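Local coordinates for protein MxaA (Stigmatella aurantiaca, PDB 4W4T) that carries, at the end of the myxalamid PKS-NRPS assembly line, an NADPH-binding terminal reductase domain that probably releases the finished chain as a primary alcohol, at residues A200-E204 and V378-T384; E226-R230 and T240-P244; N312-V316 and C395-D399. All coordinates share one frame; numbering follows the deposited sequence.

Contact 1 (A200-E204 and V378-T384)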
ATOM      1  N   ALA A 200      19.694   9.816  23.950  1.00 24.95           N
ATOM      2  CA  ALA A 200      20.823  10.717  23.775  1.00 26.86           C
ATOM      3  C   ALA A 200      21.131  10.850  22.293  1.00 24.14           C
ATOM      4  O   ALA A 200      20.984   9.878  21.541  1.00 24.35           O
ATOM      5  CB  ALA A 200      22.031  10.224  24.535  1.00 27.79           C
ATOM      6  N   PRO A 201      21.506  12.063  21.864  1.00 23.74           N
ATOM      7  CA  PRO A 201      21.888  12.284  20.463  1.00 23.00           C
ATOM      8  C   PRO A 201      23.012  11.336  20.065  1.00 22.37           C
ATOM      9  O   PRO A 201      24.038  11.255  20.739  1.00 24.42           O
ATOM     10  CB  PRO A 201      22.341  13.743  20.448  1.00 22.09           C
ATOM     11  CG  PRO A 201      21.587  14.368  21.612  1.00 27.60           C
ATOM     12  CD  PRO A 201      21.546  13.307  22.655  1.00 24.36           C
ATOM     13  N   ILE A 202      22.806  10.582  18.993  1.00 21.55           N
ATOM     14  CA  ILE A 202      23.799   9.592  18.607  1.00 19.78           C
ATOM     15  C   ILE A 202      24.980  10.291  17.943  1.00 18.72           C
ATOM     16  O   ILE A 202      24.801  11.122  17.043  1.00 17.68           O
ATOM     17  CB  ILE A 202      23.192   8.522  17.684  1.00 18.52           C
ATOM     18  CG1 ILE A 202      22.113   7.742  18.440  1.00 18.90           C
ATOM     19  CG2 ILE A 202      24.280   7.572  17.169  1.00 18.11           C
ATOM     20  CD1 ILE A 202      21.365   6.735  17.595  1.00 20.42           C
ATOM     21  N   ARG A 203      26.186   9.966  18.402  1.00 19.76           N
ATOM     22  CA  ARG A 203      27.388  10.634  17.912  1.00 21.12           C
ATOM     23  C   ARG A 203      27.772  10.142  16.529  1.00 21.63           C
ATOM     24  O   ARG A 203      27.590   8.976  16.199  1.00 20.61           O
ATOM     25  CB  ARG A 203      28.571  10.419  18.859  1.00 25.24           C
ATOM     26  CG  ARG A 203      28.386  11.014  20.239  1.00 27.85           C
ATOM     27  CD  ARG A 203      29.605  10.723  21.088  1.00 29.69           C
ATOM     28  NE  ARG A 203      30.833  11.052  20.369  1.00 32.58           N
ATOM     29  CZ  ARG A 203      31.355  12.272  20.312  1.00 32.52           C
ATOM     30  NH1 ARG A 203      30.760  13.283  20.940  1.00 34.12           N
ATOM     31  NH2 ARG A 203      32.474  12.483  19.634  1.00 33.08           N
ATOM     32  N   GLU A 204      28.321  11.054  15.741  1.00 20.90           N
ATOM     33  CA  GLU A 204      28.773  10.759  14.395  1.00 19.15           C
ATOM     34  C   GLU A 204      29.869   9.702  14.388  1.00 22.58           C
ATOM     35  O   GLU A 204      29.953   8.910  13.445  1.00 21.72           O
ATOM     36  CB  GLU A 204      29.244  12.053  13.718  1.00 17.54           C
ATOM     37  CG  GLU A 204      28.081  13.011  13.460  1.00 16.31           C
ATOM     38  CD  GLU A 204      28.474  14.470  13.418  1.00 19.19           C
ATOM     39  OE1 GLU A 204      29.071  14.960  14.403  1.00 18.40           O
ATOM     40  OE2 GLU A 204      28.167  15.133  12.401  1.00 19.01           O
ATOM     41  N   VAL A 378      17.500  10.715  17.262  1.00 18.85           N
ATOM     42  CA  VAL A 378      18.087  12.008  17.562  1.00 20.60           C
ATOM     43  C   VAL A 378      19.587  11.892  17.364  1.00 17.79           C
ATOM     44  O   VAL A 378      20.201  10.977  17.905  1.00 18.93           O
ATOM     45  CB  VAL A 378      17.764  12.450  18.998  1.00 20.08           C
ATOM     46  CG1 VAL A 378      18.310  13.841  19.270  1.00 22.69           C
ATOM     47  CG2 VAL A 378      16.277  12.398  19.221  1.00 23.83           C
ATOM     48  N   CYS A 379      20.158  12.806  16.580  1.00 18.22           N
ATOM     49  CA  CYS A 379      21.563  12.751  16.168  1.00 19.07           C
ATOM     50  C   CYS A 379      22.352  13.955  16.629  1.00 17.85           C
ATOM     51  O   CYS A 379      21.859  15.085  16.567  1.00 20.60           O
ATOM     52  CB  CYS A 379      21.683  12.669  14.643  1.00 17.22           C
ATOM     53  SG  CYS A 379      21.052  11.143  14.021  1.00 21.78           S
ATOM     54  N   ASP A 380      23.575  13.706  17.076  1.00 19.95           N
ATOM     55  CA  ASP A 380      24.519  14.786  17.349  1.00 21.23           C
ATOM     56  C   ASP A 380      25.187  15.210  16.048  1.00 21.47           C
ATOM     57  O   ASP A 380      25.372  14.383  15.155  1.00 18.57           O
ATOM     58  CB  ASP A 380      25.561  14.347  18.371  1.00 21.56           C
ATOM     59  CG  ASP A 380      26.503  15.474  18.752  1.00 24.90           C
ATOM     60  OD1 ASP A 380      26.066  16.376  19.497  1.00 25.99           O
ATOM     61  OD2 ASP A 380      27.666  15.469  18.299  1.00 22.12           O
ATOM     62  N   SER A 381      25.538  16.492  15.930  1.00 19.25           N
ATOM     63  CA  SER A 381      26.153  16.991  14.701  1.00 20.86           C
ATOM     64  C   SER A 381      27.375  17.872  14.969  1.00 20.65           C
ATOM     65  O   SER A 381      27.757  18.701  14.133  1.00 17.87           O
ATOM     66  CB  SER A 381      25.123  17.759  13.870  1.00 20.52           C
ATOM     67  OG  SER A 381      24.476  18.765  14.636  1.00 22.28           O
ATOM     68  N   GLY A 382      28.001  17.663  16.124  1.00 21.30           N
ATOM     69  CA  GLY A 382      29.107  18.497  16.557  1.00 21.41           C
ATOM     70  C   GLY A 382      30.297  18.468  15.611  1.00 24.52           C
ATOM     71  O   GLY A 382      30.943  19.497  15.416  1.00 22.00           O
ATOM     72  N   ASP A 383      30.588  17.307  15.021  1.00 20.43           N
ATOM     73  CA  ASP A 383      31.693  17.206  14.058  1.00 21.46           C
ATOM     74  C   ASP A 383      31.386  17.947  12.760  1.00 20.12           C
ATOM     75  O   ASP A 383      32.270  18.554  12.149  1.00 18.21           O
ATOM     76  CB  ASP A 383      32.028  15.744  13.764  1.00 21.99           C
ATOM     77  CG  ASP A 383      32.557  15.018  14.979  1.00 24.67           C
ATOM     78  OD1 ASP A 383      32.906  15.706  15.962  1.00 26.45           O
ATOM     79  OD2 ASP A 383      32.630  13.774  14.960  1.00 20.37           O
ATOM     80  N   THR A 384      30.129  17.908  12.335  1.00 17.77           N
ATOM     81  CA  THR A 384      29.717  18.688  11.181  1.00 17.12           C
ATOM     82  C   THR A 384      29.832  20.188  11.468  1.00 19.48           C
ATOM     83  O   THR A 384      30.347  20.949  10.656  1.00 17.67           O
ATOM     84  CB  THR A 384      28.284  18.369  10.778  1.00 17.70           C
ATOM     85  OG1 THR A 384      28.175  16.961  10.499  1.00 17.03           O
ATOM     86  CG2 THR A 384      27.900  19.175   9.547  1.00 15.56           C
TER
HETATM   87  O   HOH W   1      28.827  13.754  16.736  1.00 21.22           O
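Three donors converge on Glu204 OE2, a buried carboxylate oxygen. Thr384 OG1 gives it a short bond of 2.6 Å, nearly in line with the C-O bond of the carboxylate, and Thr384 N adds a weak one at 3.4 Å. The third donor is His309 N, outside these segments. The other oxygen, Glu204 OE1, takes the N-H of Asp383 at 2.9 Å through its syn lone pair. Glu204 therefore lays both oxygens against the first turn of helix 382-388, whose partly positive end should favour the negative charge; Ser381, at the N-cap position, makes no capping bond of its own. CG stands beside the backbone N (chi1 -68°) and the chain runs on extended, giving glutamate the length for this reach.

A water partly separates two acids here, donating to Glu204 OE1 and to Asp380 OD2 at 2.6 Å each, while accepting from Glu204 N. Asp380 OD2 also receives the N-H of Gly382, 63° out of the carboxylate plane, closing an Asx turn that leads into the helix.

Further back, the backbones run parallel and form a single beta bridge: Ile202 N donates to Val378 O and Ile202 O accepts from Asp380 N, each at 2.9 Å. Pro201, which has no N-H to offer, lays its ring alongside Val378, CG to CG1 at 4.1 Å.

The contact joins the loop between strand 185-188 and helix 217-234 to the start of helix 382-388, beside strand 307-310, where His309 ND1 also binds Asp380 O.

Contact 2 (E226-R230 and T240-P244)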
ATOM      1  N   GLU A 226      26.126   0.930   3.927  1.00 12.35           N
ATOM      2  CA  GLU A 226      27.149   1.683   4.648  1.00 13.85           C
ATOM      3  C   GLU A 226      28.236   0.754   5.179  1.00 12.76           C
ATOM      4  O   GLU A 226      29.402   1.136   5.210  1.00 13.20           O
ATOM      5  CB  GLU A 226      26.536   2.504   5.792  1.00 12.47           C
ATOM      6  CG  GLU A 226      27.333   3.780   6.090  1.00 11.93           C
ATOM      7  CD  GLU A 226      26.891   4.432   7.380  1.00 11.95           C
ATOM      8  OE1 GLU A 226      25.984   5.280   7.333  1.00 13.49           O
ATOM      9  OE2 GLU A 226      27.450   4.077   8.435  1.00 14.58           O
ATOM     10  N   LYS A 227      27.870  -0.464   5.572  1.00 14.30           N
ATOM     11  CA  LYS A 227      28.879  -1.467   5.953  1.00 14.72           C
ATOM     12  C   LYS A 227      29.860  -1.737   4.810  1.00 14.83           C
ATOM     13  O   LYS A 227      31.075  -1.814   5.027  1.00 14.26           O
ATOM     14  CB  LYS A 227      28.219  -2.775   6.386  1.00 18.03           C
ATOM     15  CG  LYS A 227      27.405  -2.661   7.669  1.00 19.30           C
ATOM     16  CD  LYS A 227      28.300  -2.553   8.884  1.00 22.64           C
ATOM     17  CE  LYS A 227      28.749  -3.922   9.354  1.00 28.33           C
ATOM     18  NZ  LYS A 227      29.577  -3.786  10.591  1.00 33.67           N
ATOM     19  N   LEU A 228      29.337  -1.861   3.594  1.00 13.42           N
ATOM     20  CA  LEU A 228      30.186  -2.108   2.426  1.00 13.50           C
ATOM     21  C   LEU A 228      31.156  -0.958   2.225  1.00 15.28           C
ATOM     22  O   LEU A 228      32.340  -1.173   1.965  1.00 14.35           O
ATOM     23  CB  LEU A 228      29.349  -2.306   1.168  1.00 13.51           C
ATOM     24  CG  LEU A 228      28.551  -3.607   1.096  1.00 13.97           C
ATOM     25  CD1 LEU A 228      27.754  -3.653  -0.198  1.00 16.34           C
ATOM     26  CD2 LEU A 228      29.475  -4.814   1.191  1.00 14.65           C
ATOM     27  N   VAL A 229      30.640   0.261   2.371  1.00 13.94           N
ATOM     28  CA  VAL A 229      31.445   1.456   2.165  1.00 13.30           C
ATOM     29  C   VAL A 229      32.518   1.561   3.253  1.00 15.81           C
ATOM     30  O   VAL A 229      33.677   1.902   2.976  1.00 14.26           O
ATOM     31  CB  VAL A 229      30.560   2.721   2.140  1.00 14.85           C
ATOM     32  CG1 VAL A 229      31.415   3.976   2.139  1.00 13.64           C
ATOM     33  CG2 VAL A 229      29.670   2.708   0.911  1.00 12.35           C
ATOM     34  N   ARG A 230      32.151   1.234   4.486  1.00 14.45           N
ATOM     35  CA  ARG A 230      33.136   1.239   5.567  1.00 16.73           C
ATOM     36  C   ARG A 230      34.267   0.226   5.335  1.00 18.12           C
ATOM     37  O   ARG A 230      35.442   0.531   5.567  1.00 18.29           O
ATOM     38  CB  ARG A 230      32.447   0.999   6.910  1.00 15.57           C
ATOM     39  CG  ARG A 230      31.601   2.205   7.328  1.00 16.58           C
ATOM     40  CD  ARG A 230      31.105   2.160   8.766  1.00 15.61           C
ATOM     41  NE  ARG A 230      30.242   3.327   8.995  1.00 17.21           N
ATOM     42  CZ  ARG A 230      30.698   4.535   9.308  1.00 17.43           C
ATOM     43  NH1 ARG A 230      32.007   4.727   9.460  1.00 18.78           N
ATOM     44  NH2 ARG A 230      29.859   5.551   9.469  1.00 17.05           N
ATOM     45  N   THR A 240      34.036   9.634   2.220  1.00 15.51           N
ATOM     46  CA  THR A 240      33.307  10.418   3.215  1.00 16.40           C
ATOM     47  C   THR A 240      31.911   9.808   3.329  1.00 16.93           C
ATOM     48  O   THR A 240      31.307   9.396   2.326  1.00 15.77           O
ATOM     49  CB  THR A 240      33.234  11.920   2.847  1.00 16.87           C
ATOM     50  OG1 THR A 240      32.279  12.132   1.800  1.00 21.98           O
ATOM     51  CG2 THR A 240      34.572  12.417   2.383  1.00 18.29           C
ATOM     52  N   ILE A 241      31.415   9.705   4.558  1.00 14.76           N
ATOM     53  CA  ILE A 241      30.073   9.168   4.773  1.00 15.69           C
ATOM     54  C   ILE A 241      29.166  10.239   5.335  1.00 15.11           C
ATOM     55  O   ILE A 241      29.385  10.731   6.431  1.00 14.72           O
ATOM     56  CB  ILE A 241      30.099   7.956   5.715  1.00 13.13           C
ATOM     57  CG1 ILE A 241      30.956   6.846   5.075  1.00 13.78           C
ATOM     58  CG2 ILE A 241      28.671   7.480   6.024  1.00 13.98           C
ATOM     59  CD1 ILE A 241      31.135   5.617   5.961  1.00 15.28           C
ATOM     60  N   LEU A 242      28.157  10.604   4.550  1.00 14.53           N
ATOM     61  CA  LEU A 242      27.243  11.689   4.877  1.00 14.42           C
ATOM     62  C   LEU A 242      25.862  11.119   5.160  1.00 13.26           C
ATOM     63  O   LEU A 242      25.288  10.462   4.301  1.00 12.16           O
ATOM     64  CB  LEU A 242      27.189  12.689   3.720  1.00 15.03           C
ATOM     65  CG  LEU A 242      28.628  13.017   3.319  1.00 18.27           C
ATOM     66  CD1 LEU A 242      28.815  13.176   1.826  1.00 17.36           C
ATOM     67  CD2 LEU A 242      29.081  14.236   4.076  1.00 16.56           C
ATOM     68  N   ARG A 243      25.337  11.379   6.359  1.00 12.15           N
ATOM     69  CA  ARG A 243      24.031  10.859   6.758  1.00 12.91           C
ATOM     70  C   ARG A 243      23.035  11.999   6.934  1.00 13.57           C
ATOM     71  O   ARG A 243      23.003  12.635   7.985  1.00 14.74           O
ATOM     72  CB  ARG A 243      24.129  10.085   8.079  1.00 12.86           C
ATOM     73  CG  ARG A 243      25.058   8.889   8.102  1.00 13.14           C
ATOM     74  CD  ARG A 243      25.131   8.345   9.545  1.00 14.51           C
ATOM     75  NE  ARG A 243      25.822   7.063   9.658  1.00 13.58           N
ATOM     76  CZ  ARG A 243      26.328   6.585  10.790  1.00 13.39           C
ATOM     77  NH1 ARG A 243      26.249   7.293  11.916  1.00 13.46           N
ATOM     78  NH2 ARG A 243      26.917   5.396  10.799  1.00 14.92           N
ATOM     79  N   PRO A 244      22.226  12.272   5.905  1.00 14.85           N
ATOM     80  CA  PRO A 244      21.189  13.296   6.031  1.00 13.55           C
ATOM     81  C   PRO A 244      20.083  12.852   6.975  1.00 14.22           C
ATOM     82  O   PRO A 244      19.833  11.662   7.061  1.00 13.83           O
ATOM     83  CB  PRO A 244      20.654  13.435   4.603  1.00 14.73           C
ATOM     84  CG  PRO A 244      21.734  12.840   3.726  1.00 14.47           C
ATOM     85  CD  PRO A 244      22.291  11.721   4.542  1.00 15.01           C
TER
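Glu226 and Arg243 tie helix 217-234 to strand 239-248 in a beta-alpha-beta crossover of the Rossmann fold: the strand pairs in parallel with strand 185-188, and the connecting helix runs back over the sheet. The axes of the two short segments come within 10.1 Å, with their directions 158° from each other.

The polar part is a largely buried salt-bridge network. Arg243 meets the carboxylate side-on, NE to Glu226 OE1 at 2.9 Å and NH2 to Glu226 OE2 at 2.8 Å, the two flat groups nearly coplanar. From one helical turn on, Arg230 sends both NE and NH2 to that same OE2, at 2.9 and 3.0 Å, NE on its anti side and NH2 from above the carboxylate plane, while Arg243 NH2 takes the syn lone pair. Glu226 OE1 is also bound by Ser189 OG; Thr307 OG1 holds Arg230 NH2 and His309 NE2 holds Arg243 NH1. With an alanine here in place of Glu226, the two arginines would lose their shared counter-charge and would probably be less firmly fixed in rotation.

The apolar part centres on Ile241, whose branches suit a place between helix and sheet. Its CG1 faces Val229 CG1 tip to tip at 4.1 Å, and CG2 lies beside the Glu226 carboxylate. With the Arg230 chain extended from CG to NE, the guanidinium lies across the isoleucine, whose CD1 sits over the centre of one face, 3.5 Å from CZ.

Contact 3 (N312-V316 and C395-D399)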
ATOM      1  N   ASN A 312      19.326  18.999  11.295  1.00 16.43           N
ATOM      2  CA  ASN A 312      19.127  20.292  11.923  1.00 16.90           C
ATOM      3  C   ASN A 312      19.606  20.214  13.371  1.00 18.84           C
ATOM      4  O   ASN A 312      19.114  19.391  14.145  1.00 17.75           O
ATOM      5  CB  ASN A 312      17.658  20.701  11.844  1.00 17.63           C
ATOM      6  CG  ASN A 312      17.465  22.204  11.983  1.00 19.12           C
ATOM      7  OD1 ASN A 312      18.193  22.861  12.720  1.00 20.75           O
ATOM      8  ND2 ASN A 312      16.499  22.748  11.259  1.00 18.19           N
ATOM      9  N   PRO A 313      20.579  21.064  13.742  1.00 18.21           N
ATOM     10  CA  PRO A 313      21.057  21.115  15.130  1.00 18.90           C
ATOM     11  C   PRO A 313      19.951  21.490  16.122  1.00 21.58           C
ATOM     12  O   PRO A 313      20.047  21.154  17.304  1.00 22.90           O
ATOM     13  CB  PRO A 313      22.141  22.206  15.092  1.00 22.57           C
ATOM     14  CG  PRO A 313      22.517  22.325  13.655  1.00 23.44           C
ATOM     15  CD  PRO A 313      21.262  22.054  12.892  1.00 19.88           C
ATOM     16  N   GLN A 314      18.920  22.181  15.645  1.00 17.98           N
ATOM     17  CA  GLN A 314      17.805  22.592  16.501  1.00 21.20           C
ATOM     18  C   GLN A 314      16.568  21.746  16.203  1.00 22.06           C
ATOM     19  O   GLN A 314      16.076  21.757  15.086  1.00 22.56           O
ATOM     20  CB  GLN A 314      17.499  24.087  16.296  1.00 21.87           C
ATOM     21  CG  GLN A 314      16.165  24.596  16.903  1.00 26.24           C
ATOM     22  CD  GLN A 314      15.181  25.163  15.850  1.00 30.15           C
ATOM     23  OE1 GLN A 314      15.357  24.976  14.636  1.00 27.92           O
ATOM     24  NE2 GLN A 314      14.136  25.856  16.323  1.00 31.19           N
ATOM     25  N   PHE A 315      16.078  20.990  17.176  1.00 22.87           N
ATOM     26  CA  PHE A 315      14.845  20.223  16.955  1.00 24.00           C
ATOM     27  C   PHE A 315      13.627  21.138  17.060  1.00 24.12           C
ATOM     28  O   PHE A 315      13.706  22.240  17.598  1.00 23.19           O
ATOM     29  CB  PHE A 315      14.714  19.063  17.959  1.00 25.13           C
ATOM     30  CG  PHE A 315      14.448  19.512  19.376  1.00 27.29           C
ATOM     31  CD1 PHE A 315      13.152  19.755  19.821  1.00 27.64           C
ATOM     32  CD2 PHE A 315      15.492  19.690  20.262  1.00 30.53           C
ATOM     33  CE1 PHE A 315      12.913  20.180  21.125  1.00 29.00           C
ATOM     34  CE2 PHE A 315      15.257  20.110  21.565  1.00 32.68           C
ATOM     35  CZ  PHE A 315      13.968  20.350  21.998  1.00 32.14           C
ATOM     36  N   VAL A 316      12.494  20.676  16.552  1.00 22.74           N
ATOM     37  CA  VAL A 316      11.247  21.391  16.762  1.00 23.41           C
ATOM     38  C   VAL A 316      10.299  20.423  17.470  1.00 22.75           C
ATOM     39  O   VAL A 316      10.380  19.216  17.262  1.00 20.21           O
ATOM     40  CB  VAL A 316      10.645  21.909  15.419  1.00 23.61           C
ATOM     41  CG1 VAL A 316      10.227  20.759  14.539  1.00 22.33           C
ATOM     42  CG2 VAL A 316       9.461  22.837  15.672  1.00 26.20           C
ATOM     43  N   CYS A 395      22.612  25.449   8.969  1.00 18.05           N
ATOM     44  CA  CYS A 395      21.252  24.974   8.763  1.00 14.71           C
ATOM     45  C   CYS A 395      20.222  26.017   9.183  1.00 19.20           C
ATOM     46  O   CYS A 395      20.327  26.593  10.263  1.00 17.66           O
ATOM     47  CB  CYS A 395      21.024  23.683   9.537  1.00 22.50           C
ATOM     48  SG  CYS A 395      19.490  22.834   9.104  1.00 16.98           S
ATOM     49  N   PRO A 396      19.238  26.285   8.316  1.00 17.28           N
ATOM     50  CA  PRO A 396      18.159  27.204   8.689  1.00 18.05           C
ATOM     51  C   PRO A 396      17.382  26.691   9.896  1.00 18.48           C
ATOM     52  O   PRO A 396      17.246  25.486  10.106  1.00 18.95           O
ATOM     53  CB  PRO A 396      17.274  27.244   7.440  1.00 19.00           C
ATOM     54  CG  PRO A 396      18.185  26.845   6.307  1.00 17.40           C
ATOM     55  CD  PRO A 396      19.176  25.885   6.902  1.00 18.96           C
ATOM     56  N   SER A 397      16.905  27.624  10.712  1.00 19.22           N
ATOM     57  CA  SER A 397      16.053  27.304  11.843  1.00 19.84           C
ATOM     58  C   SER A 397      14.653  26.938  11.387  1.00 20.38           C
ATOM     59  O   SER A 397      14.162  27.457  10.380  1.00 21.04           O
ATOM     60  CB  SER A 397      15.960  28.493  12.805  1.00 22.78           C
ATOM     61  OG  SER A 397      17.248  28.961  13.149  1.00 28.74           O
ATOM     62  N   VAL A 398      13.999  26.061  12.138  1.00 19.61           N
ATOM     63  CA  VAL A 398      12.593  25.791  11.883  1.00 18.00           C
ATOM     64  C   VAL A 398      11.798  26.824  12.676  1.00 19.12           C
ATOM     65  O   VAL A 398      11.896  26.892  13.903  1.00 18.22           O
ATOM     66  CB  VAL A 398      12.189  24.372  12.273  1.00 21.20           C
ATOM     67  CG1 VAL A 398      10.686  24.151  12.009  1.00 19.80           C
ATOM     68  CG2 VAL A 398      13.010  23.360  11.487  1.00 19.94           C
ATOM     69  N   ASP A 399      11.059  27.661  11.963  1.00 18.15           N
ATOM     70  CA  ASP A 399      10.235  28.676  12.604  1.00 18.06           C
ATOM     71  C   ASP A 399       9.021  28.980  11.739  1.00 18.41           C
ATOM     72  O   ASP A 399       8.850  28.383  10.681  1.00 16.65           O
ATOM     73  CB  ASP A 399      11.051  29.954  12.885  1.00 19.53           C
ATOM     74  CG  ASP A 399      11.756  30.499  11.649  1.00 23.38           C
ATOM     75  OD1 ASP A 399      11.267  30.305  10.511  1.00 23.68           O
ATOM     76  OD2 ASP A 399      12.812  31.144  11.822  1.00 25.89           O
TER
HETATM   77  O   HOH W   2      19.183  25.350  12.892  1.00 19.43           O
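Gln314 uses its side-chain amide much as a neighbouring strand would use its backbone, offering an acceptor and a donor to the main chain of Val398. OE1 takes the Val398 N-H at 3.0 Å on a lone pair, in the carbonyl plane and almost straight (168°), while NE2 reaches Val398 O in a weak bond of 3.5 Å. Glutamine suits the place because one flat group supplies both functions; a bend at chi2 (-119°), away from the staggered positions, turns the amide to face the chain.

Asn312 works in two directions. OD1 accepts from Gln314 N, closing an Asx turn that shapes the loop, and a water 2.7 Å from Asn312 OD1 probably also bridges to Cys395 O. Its ND2 gives a weak bond to Pro396 O at 3.1 Å, having a stronger partner in Leu284 O outside the segments. Cys395 SG lies against the same amide, 3.6 Å from Asn312 CG. Pro313 CD covers Cys395 CB at 3.7 Å.

At the far end of the segments, Val316 and Val398 cross at about a right angle, CG2 to CG1 at 4.1 Å. Val398 turns its other methyl, CG2, to Asn312 ND2, so one methyl serves each neighbour, Val316 and Asn312.

Two loops meet here, one leading from strand 307-310 to helix 318-328 and the other from helix 382-388 to helix 400-412. Cys395 and Pro396 also rest on Tyr289 of helix 287-298, and Val316 on Met321 and Tyr324 of helix 318-328.

In the fold
Strand 307-310 connects the three contacts: His309 binds the polar groups of both contact 1 and contact 2, whose centres are 15 Å apart, and the chain leaving this strand enters contact 3. Contacts 1 and 3 have centres 14 Å apart and meet where Ser381 OG packs on Pro313 CA at 4.2 Å; along the sequence their segments alternate. Contact 2 is the one nearest the cofactor site, which holds no NADPH in this model: the side chains of Glu226 and Lys222, an NADPH-binding residue, are about 6 Å apart. Contact 3 is more distant, with the side chain of Cys395 about 12 Å from that of Leu67, another NADPH-binding residue, and contact 1 lies away from the known binding residues.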